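Local coordinates for protein putative 2-dehydro-3-deoxygalactonokinase (Sinorhizobium meliloti, PDB 3T69) that probably phosphorylates 2-dehydro-3-deoxy-D-galactonate with ATP, giving the 6-phospho sugar acid in the DeLey-Doudoroff route of galactose breakdown, at residues 11-16 / 68-73; 96-101 / 109-114. One frame throughout, in Å; residues are numbered along the deposited sequence.

Contact 1: 11-16 / 68-73; sequences AVDWGT and IICGMA
Val12 and Cys70 each bond to two residues of the opposing strand, the alternating pattern that defines a parallel pair. Val12 N donates to Ile68 O at 2.9 Å, Cys70 N to Val12 O at 3.0 Å, and Trp14 N, in a nearly straight bond (171°), to Cys70 O at 3.1 Å. The short strand axes come within 4.8 Å at 20°. Farther along, where 68-73 turns into a 3-10 segment, Trp14 O accepts weak hydrogen bonds from Met72 N and Ala73 N. Both strands lie inside the mixed sheet of an ASKHA-type kinase domain, and Asp13 to Thr16 (Asp-Trp-Gly-Thr) fit the Asp-x-Gly-Thr pattern of the family's phosphate loop, which would place that loop at the end of strand 9-14, whose last residue is Trp14.

The side-chain contacts fall on both faces. Val12 and Ile69 stand side by side, pointing the same way; the Val12 chi1 of 169° turns CG1 away from its own N, 3.6 Å from Ile69 CG2. Ile69 CG2 also reaches the edge of the Trp14 indole near the ring plane, while Trp14 CB meets Ala73 CB at 3.8 Å. Shortening Ile69 to an alanine removes CG2 and the CG1 branch, which is likely to leave a gap between Val12 CG1 and the indole edge. On the other face Asp13 lies beside Cys70, and helix 290-305 packs on both through Val294.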
ATOM      1  N   ALA B  11     -17.201  30.903  -0.852  1.00 55.12           N
ATOM      2  CA  ALA B  11     -15.999  30.156  -0.542  1.00 54.50           C
ATOM      3  C   ALA B  11     -16.249  28.715  -0.955  1.00 54.45           C
ATOM      4  O   ALA B  11     -17.287  28.140  -0.595  1.00 53.63           O
ATOM      5  CB  ALA B  11     -15.694  30.245   0.924  1.00 54.58           C
ATOM      6  N   VAL B  12     -15.314  28.158  -1.735  1.00 53.62           N
ATOM      7  CA  VAL B  12     -15.429  26.805  -2.270  1.00 53.23           C
ATOM      8  C   VAL B  12     -14.155  26.018  -1.955  1.00 53.75           C
ATOM      9  O   VAL B  12     -13.048  26.463  -2.297  1.00 53.54           O
ATOM     10  CB  VAL B  12     -15.593  26.837  -3.803  1.00 53.32           C
ATOM     11  CG1 VAL B  12     -15.445  25.449  -4.394  1.00 51.77           C
ATOM     12  CG2 VAL B  12     -16.912  27.477  -4.208  1.00 51.77           C
ATOM     13  N   ASP B  13     -14.310  24.862  -1.295  1.00 54.02           N
ATOM     14  CA  ASP B  13     -13.191  23.948  -0.978  1.00 53.80           C
ATOM     15  C   ASP B  13     -13.360  22.696  -1.812  1.00 53.30           C
ATOM     16  O   ASP B  13     -14.160  21.834  -1.500  1.00 53.00           O
ATOM     17  CB  ASP B  13     -13.138  23.624   0.518  1.00 54.34           C
ATOM     18  CG  ASP B  13     -11.932  22.735   0.917  1.00 56.35           C
ATOM     19  OD1 ASP B  13     -10.824  22.851   0.348  1.00 59.23           O
ATOM     20  OD2 ASP B  13     -12.074  21.931   1.851  1.00 56.00           O
ATOM     21  N   TRP B  14     -12.605  22.627  -2.902  1.00 53.37           N
ATOM     22  CA  TRP B  14     -12.833  21.650  -3.943  1.00 53.09           C
ATOM     23  C   TRP B  14     -11.733  20.584  -3.851  1.00 54.14           C
ATOM     24  O   TRP B  14     -10.616  20.725  -4.399  1.00 54.25           O
ATOM     25  CB  TRP B  14     -12.879  22.332  -5.303  1.00 52.16           C
ATOM     26  CG  TRP B  14     -13.836  21.695  -6.229  1.00 50.88           C
ATOM     27  CD1 TRP B  14     -14.155  20.384  -6.279  1.00 49.33           C
ATOM     28  CD2 TRP B  14     -14.595  22.337  -7.278  1.00 50.26           C
ATOM     29  NE1 TRP B  14     -15.073  20.155  -7.277  1.00 50.71           N
ATOM     30  CE2 TRP B  14     -15.372  21.342  -7.894  1.00 49.95           C
ATOM     31  CE3 TRP B  14     -14.724  23.662  -7.720  1.00 48.95           C
ATOM     32  CZ2 TRP B  14     -16.263  21.621  -8.939  1.00 49.34           C
ATOM     33  CZ3 TRP B  14     -15.602  23.932  -8.766  1.00 47.95           C
ATOM     34  CH2 TRP B  14     -16.350  22.914  -9.367  1.00 47.82           C
ATOM     35  N   GLY B  15     -12.068  19.522  -3.114  1.00 54.75           N
ATOM     36  CA  GLY B  15     -11.167  18.413  -2.863  1.00 55.31           C
ATOM     37  C   GLY B  15     -11.197  17.373  -3.956  1.00 55.45           C
ATOM     38  O   GLY B  15     -11.975  17.494  -4.905  1.00 54.50           O
ATOM     39  N   THR B  16     -10.358  16.345  -3.811  1.00 56.26           N
ATOM     40  CA  THR B  16     -10.313  15.288  -4.808  1.00 57.54           C
ATOM     41  C   THR B  16     -11.656  14.583  -4.882  1.00 57.91           C
ATOM     42  O   THR B  16     -12.078  14.202  -5.969  1.00 57.41           O
ATOM     43  CB  THR B  16      -9.255  14.226  -4.498  1.00 58.01           C
ATOM     44  OG1 THR B  16      -8.053  14.873  -4.078  1.00 60.86           O
ATOM     45  CG2 THR B  16      -8.981  13.329  -5.716  1.00 55.49           C
ATOM     46  N   ILE B  68     -13.977  32.410  -4.334  1.00 46.25           N
ATOM     47  CA  ILE B  68     -12.645  32.065  -3.926  1.00 46.35           C
ATOM     48  C   ILE B  68     -12.624  30.557  -3.646  1.00 46.34           C
ATOM     49  O   ILE B  68     -13.471  30.030  -2.918  1.00 46.40           O
ATOM     50  CB  ILE B  68     -12.229  32.904  -2.732  1.00 46.05           C
ATOM     51  CG1 ILE B  68     -10.756  32.696  -2.383  1.00 46.86           C
ATOM     52  CG2 ILE B  68     -13.156  32.681  -1.586  1.00 46.86           C
ATOM     53  CD1 ILE B  68      -9.802  33.070  -3.540  1.00 46.39           C
ATOM     54  N   ILE B  69     -11.676  29.874  -4.286  1.00 46.25           N
ATOM     55  CA  ILE B  69     -11.621  28.421  -4.275  1.00 45.83           C
ATOM     56  C   ILE B  69     -10.235  27.932  -3.955  1.00 46.50           C
ATOM     57  O   ILE B  69      -9.263  28.388  -4.546  1.00 46.93           O
ATOM     58  CB  ILE B  69     -11.964  27.823  -5.625  1.00 45.61           C
ATOM     59  CG1 ILE B  69     -13.220  28.482  -6.224  1.00 44.09           C
ATOM     60  CG2 ILE B  69     -12.095  26.349  -5.470  1.00 44.56           C
ATOM     61  CD1 ILE B  69     -13.639  27.916  -7.596  1.00 41.69           C
ATOM     62  N   CYS B  70     -10.149  26.997  -3.019  1.00 46.74           N
ATOM     63  CA  CYS B  70      -8.910  26.342  -2.694  1.00 46.80           C
ATOM     64  C   CYS B  70      -9.020  24.850  -3.079  1.00 46.43           C
ATOM     65  O   CYS B  70     -10.119  24.361  -3.332  1.00 46.85           O
ATOM     66  CB  CYS B  70      -8.603  26.535  -1.193  1.00 46.90           C
ATOM     67  SG  CYS B  70      -9.659  25.597  -0.064  1.00 50.33           S
ATOM     68  N   GLY B  71      -7.888  24.139  -3.126  1.00 45.66           N
ATOM     69  CA  GLY B  71      -7.887  22.692  -3.329  1.00 44.30           C
ATOM     70  C   GLY B  71      -7.549  22.203  -4.728  1.00 43.62           C
ATOM     71  O   GLY B  71      -7.021  22.927  -5.564  1.00 43.57           O
ATOM     72  N   MET B  72      -7.895  20.954  -4.989  1.00 43.11           N
ATOM     73  CA  MET B  72      -7.522  20.299  -6.226  1.00 41.67           C
ATOM     74  C   MET B  72      -8.238  20.903  -7.434  1.00 42.58           C
ATOM     75  O   MET B  72      -8.039  20.489  -8.581  1.00 43.01           O
ATOM     76  CB  MET B  72      -7.770  18.789  -6.113  1.00 40.78           C
ATOM     77  CG  MET B  72      -6.832  18.060  -5.184  1.00 37.83           C
ATOM     78  SD  MET B  72      -5.068  18.146  -5.532  1.00 36.86           S
ATOM     79  CE  MET B  72      -4.594  17.995  -3.829  1.00 42.48           C
ATOM     80  N   ALA B  73      -9.070  21.909  -7.230  1.00 42.73           N
ATOM     81  CA  ALA B  73      -9.618  22.551  -8.429  1.00 42.46           C
ATOM     82  C   ALA B  73      -8.429  23.158  -9.228  1.00 42.29           C
ATOM     83  O   ALA B  73      -8.532  23.431 -10.451  1.00 42.23           O
ATOM     84  CB  ALA B  73     -10.629  23.615  -8.049  1.00 41.68           C
TER

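Contact 2: 96-101 / 109-114; sequences GRATAI and RILPGL. With SO4 (sulfate ion), chain F.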
ATOM      1  N   GLY B  96      -2.388  36.717  -2.646  1.00 44.19           N
ATOM      2  CA  GLY B  96      -1.774  37.481  -3.726  1.00 45.71           C
ATOM      3  C   GLY B  96      -1.377  36.654  -4.951  1.00 46.89           C
ATOM      4  O   GLY B  96      -1.357  37.170  -6.071  1.00 47.22           O
ATOM      5  N   ARG B  97      -1.064  35.374  -4.750  1.00 46.83           N
ATOM      6  CA  ARG B  97      -0.691  34.508  -5.860  1.00 46.41           C
ATOM      7  C   ARG B  97      -1.843  33.718  -6.537  1.00 44.83           C
ATOM      8  O   ARG B  97      -1.601  32.834  -7.374  1.00 44.07           O
ATOM      9  CB  ARG B  97       0.471  33.605  -5.437  1.00 47.10           C
ATOM     10  CG  ARG B  97       1.829  34.169  -5.834  1.00 52.07           C
ATOM     11  CD  ARG B  97       2.353  35.123  -4.832  1.00 60.21           C
ATOM     12  NE  ARG B  97       2.414  36.505  -5.326  1.00 69.31           N
ATOM     13  CZ  ARG B  97       2.410  37.596  -4.523  1.00 73.67           C
ATOM     14  NH1 ARG B  97       2.304  37.467  -3.174  1.00 70.49           N
ATOM     15  NH2 ARG B  97       2.485  38.828  -5.070  1.00 72.08           N
ATOM     16  N   ALA B  98      -3.084  34.047  -6.196  1.00 43.48           N
ATOM     17  CA  ALA B  98      -4.230  33.335  -6.755  1.00 42.73           C
ATOM     18  C   ALA B  98      -4.392  33.491  -8.274  1.00 43.38           C
ATOM     19  O   ALA B  98      -3.896  34.440  -8.888  1.00 43.70           O
ATOM     20  CB  ALA B  98      -5.472  33.739  -6.057  1.00 42.44           C
ATOM     21  N   THR B  99      -5.105  32.551  -8.883  1.00 43.55           N
ATOM     22  CA  THR B  99      -5.167  32.437 -10.335  1.00 43.35           C
ATOM     23  C   THR B  99      -6.615  32.618 -10.803  1.00 44.23           C
ATOM     24  O   THR B  99      -7.504  31.967 -10.307  1.00 43.76           O
ATOM     25  CB  THR B  99      -4.602  31.023 -10.781  1.00 42.90           C
ATOM     26  OG1 THR B  99      -3.194  30.932 -10.525  1.00 40.58           O
ATOM     27  CG2 THR B  99      -4.893  30.704 -12.218  1.00 41.98           C
ATOM     28  N   ALA B 100      -6.847  33.485 -11.786  1.00 45.48           N
ATOM     29  CA  ALA B 100      -8.215  33.747 -12.228  1.00 45.94           C
ATOM     30  C   ALA B 100      -8.717  32.608 -13.108  1.00 46.61           C
ATOM     31  O   ALA B 100      -7.941  31.988 -13.828  1.00 46.14           O
ATOM     32  CB  ALA B 100      -8.295  35.067 -12.977  1.00 44.68           C
ATOM     33  N   ILE B 101     -10.014  32.348 -13.020  1.00 47.97           N
ATOM     34  CA  ILE B 101     -10.756  31.640 -14.057  1.00 49.67           C
ATOM     35  C   ILE B 101     -11.554  32.679 -14.839  1.00 51.09           C
ATOM     36  O   ILE B 101     -12.348  33.421 -14.258  1.00 51.33           O
ATOM     37  CB  ILE B 101     -11.663  30.538 -13.456  1.00 49.65           C
ATOM     38  CG1 ILE B 101     -10.772  29.609 -12.637  1.00 49.12           C
ATOM     39  CG2 ILE B 101     -12.500  29.843 -14.552  1.00 48.26           C
ATOM     40  CD1 ILE B 101     -11.235  28.269 -12.528  1.00 52.19           C
ATOM     41  N   ARG B 109     -11.368  33.240  -8.512  1.00 42.48           N
ATOM     42  CA  ARG B 109      -9.964  32.900  -8.303  1.00 42.56           C
ATOM     43  C   ARG B 109      -9.796  31.564  -7.592  1.00 42.38           C
ATOM     44  O   ARG B 109     -10.604  31.208  -6.717  1.00 43.34           O
ATOM     45  CB  ARG B 109      -9.293  33.959  -7.441  1.00 42.57           C
ATOM     46  CG  ARG B 109      -9.796  35.353  -7.675  1.00 44.78           C
ATOM     47  CD  ARG B 109      -8.772  36.156  -8.414  1.00 49.06           C
ATOM     48  NE  ARG B 109      -9.224  37.501  -8.743  1.00 48.99           N
ATOM     49  CZ  ARG B 109      -8.621  38.605  -8.329  1.00 49.12           C
ATOM     50  NH1 ARG B 109      -7.550  38.538  -7.555  1.00 50.14           N
ATOM     51  NH2 ARG B 109      -9.091  39.777  -8.690  1.00 48.66           N
ATOM     52  N   ILE B 110      -8.707  30.870  -7.917  1.00 42.00           N
ATOM     53  CA  ILE B 110      -8.231  29.683  -7.202  1.00 41.10           C
ATOM     54  C   ILE B 110      -6.869  29.939  -6.561  1.00 41.49           C
ATOM     55  O   ILE B 110      -5.956  30.419  -7.232  1.00 42.04           O
ATOM     56  CB  ILE B 110      -7.989  28.494  -8.119  1.00 40.00           C
ATOM     57  CG1 ILE B 110      -9.162  28.290  -9.052  1.00 41.20           C
ATOM     58  CG2 ILE B 110      -7.711  27.249  -7.283  1.00 39.05           C
ATOM     59  CD1 ILE B 110      -9.323  26.845  -9.513  1.00 41.44           C
ATOM     60  N   LEU B 111      -6.740  29.561  -5.287  1.00 40.88           N
ATOM     61  CA  LEU B 111      -5.484  29.640  -4.520  1.00 40.38           C
ATOM     62  C   LEU B 111      -4.381  28.614  -4.899  1.00 39.76           C
ATOM     63  O   LEU B 111      -4.614  27.439  -5.112  1.00 38.33           O
ATOM     64  CB  LEU B 111      -5.791  29.550  -3.005  1.00 39.82           C
ATOM     65  CG  LEU B 111      -6.905  30.509  -2.502  1.00 41.32           C
ATOM     66  CD1 LEU B 111      -7.309  30.305  -1.036  1.00 38.53           C
ATOM     67  CD2 LEU B 111      -6.498  31.955  -2.709  1.00 39.55           C
ATOM     68  N   PRO B 112      -3.138  29.067  -4.920  1.00 39.95           N
ATOM     69  CA  PRO B 112      -2.085  28.115  -5.182  1.00 40.33           C
ATOM     70  C   PRO B 112      -1.951  27.092  -4.033  1.00 41.04           C
ATOM     71  O   PRO B 112      -2.559  27.275  -2.963  1.00 40.45           O
ATOM     72  CB  PRO B 112      -0.864  29.021  -5.225  1.00 40.03           C
ATOM     73  CG  PRO B 112      -1.253  30.145  -4.286  1.00 38.46           C
ATOM     74  CD  PRO B 112      -2.594  30.421  -4.754  1.00 39.37           C
ATOM     75  N   GLY B 113      -1.151  26.040  -4.260  1.00 40.39           N
ATOM     76  CA  GLY B 113      -0.740  25.166  -3.168  1.00 39.63           C
ATOM     77  C   GLY B 113       0.648  25.542  -2.672  1.00 38.80           C
ATOM     78  O   GLY B 113       1.177  26.562  -3.070  1.00 38.78           O
ATOM     79  N   LEU B 114       1.228  24.715  -1.808  1.00 38.14           N
ATOM     80  CA  LEU B 114       2.640  24.811  -1.475  1.00 38.44           C
ATOM     81  C   LEU B 114       3.504  23.641  -2.020  1.00 38.44           C
ATOM     82  O   LEU B 114       3.077  22.510  -2.066  1.00 39.07           O
ATOM     83  CB  LEU B 114       2.825  24.941   0.045  1.00 37.90           C
ATOM     84  CG  LEU B 114       2.049  26.038   0.790  1.00 37.70           C
ATOM     85  CD1 LEU B 114       2.311  25.978   2.278  1.00 39.51           C
ATOM     86  CD2 LEU B 114       2.414  27.408   0.321  1.00 39.12           C
TER
HETATM   87  S   SO4 F 332      -4.091  35.392 -13.638  0.50 31.64           S
HETATM   88  O1  SO4 F 332      -4.894  34.460 -14.424  0.50 31.77           O
HETATM   89  O2  SO4 F 332      -2.710  35.006 -13.717  0.50 30.50           O
HETATM   90  O3  SO4 F 332      -4.260  36.769 -14.037  0.50 30.47           O
HETATM   91  O4  SO4 F 332      -4.555  35.394 -12.252  0.50 33.90           O
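Thr99 and Ile110 form an antiparallel hydrogen-bonded pair: Thr99 N donates to Ile110 O at 2.8 Å, and Ile110 N donates to Thr99 O at 2.9 Å. Both donors sit somewhat off the plane of the carbonyl they approach, by 27° and 21°. The next pair, Ala100 with Arg109, is non-hydrogen-bonded, which leaves Ala100 N to bind O4 of a sulfate, probably from the crystallisation liquor, at 3.0 Å. Arg109 sends its NE to a salt bridge with Asp107, while its CB stays 4.1 Å from Ala98 CB.

Packing extends from this ladder in two directions. Toward the turn, Ile101 and Ile110 cross at their ends, CD1 to CD1 at 3.8 Å; with CG1 of Ile110 anti to its carbonyl carbon (chi1 -47°), the longer branch is carried to Ile101. Toward the open end, Ala98 CB meets Leu111 CD2 at 3.9 Å, and the Pro112 ring brings CG to 4.0 Å from Arg97 CB. The two-way bonding of Thr99 with Ile110 and the adjoining Ala100-Arg109 pair, continued by backbone bonding of Ile101 with Ile108, identify a beta hairpin, whose second arm is the long, interrupted strand 108-116.

Contact 1 and contact 2 follow each other along the chain, the first closing before the second opens, and their centres lie about 10 Å apart on the same side of the chain's centre. They meet through strand 67-71, which has strand 108-116 as its other neighbour. Ile69 N to Arg109 O (3.0 Å) and Ile69 O to Leu111 N (2.9 Å) are probable hydrogen bonds of that parallel pairing, and Ile68 CD1 packs on Leu111 CD2. Strands 9-14, 67-71, 108-116 and 99-101 are thus joined in one mixed sheet, connecting the putative phosphate loop at the end of strand 9-14 with the more exposed hairpin.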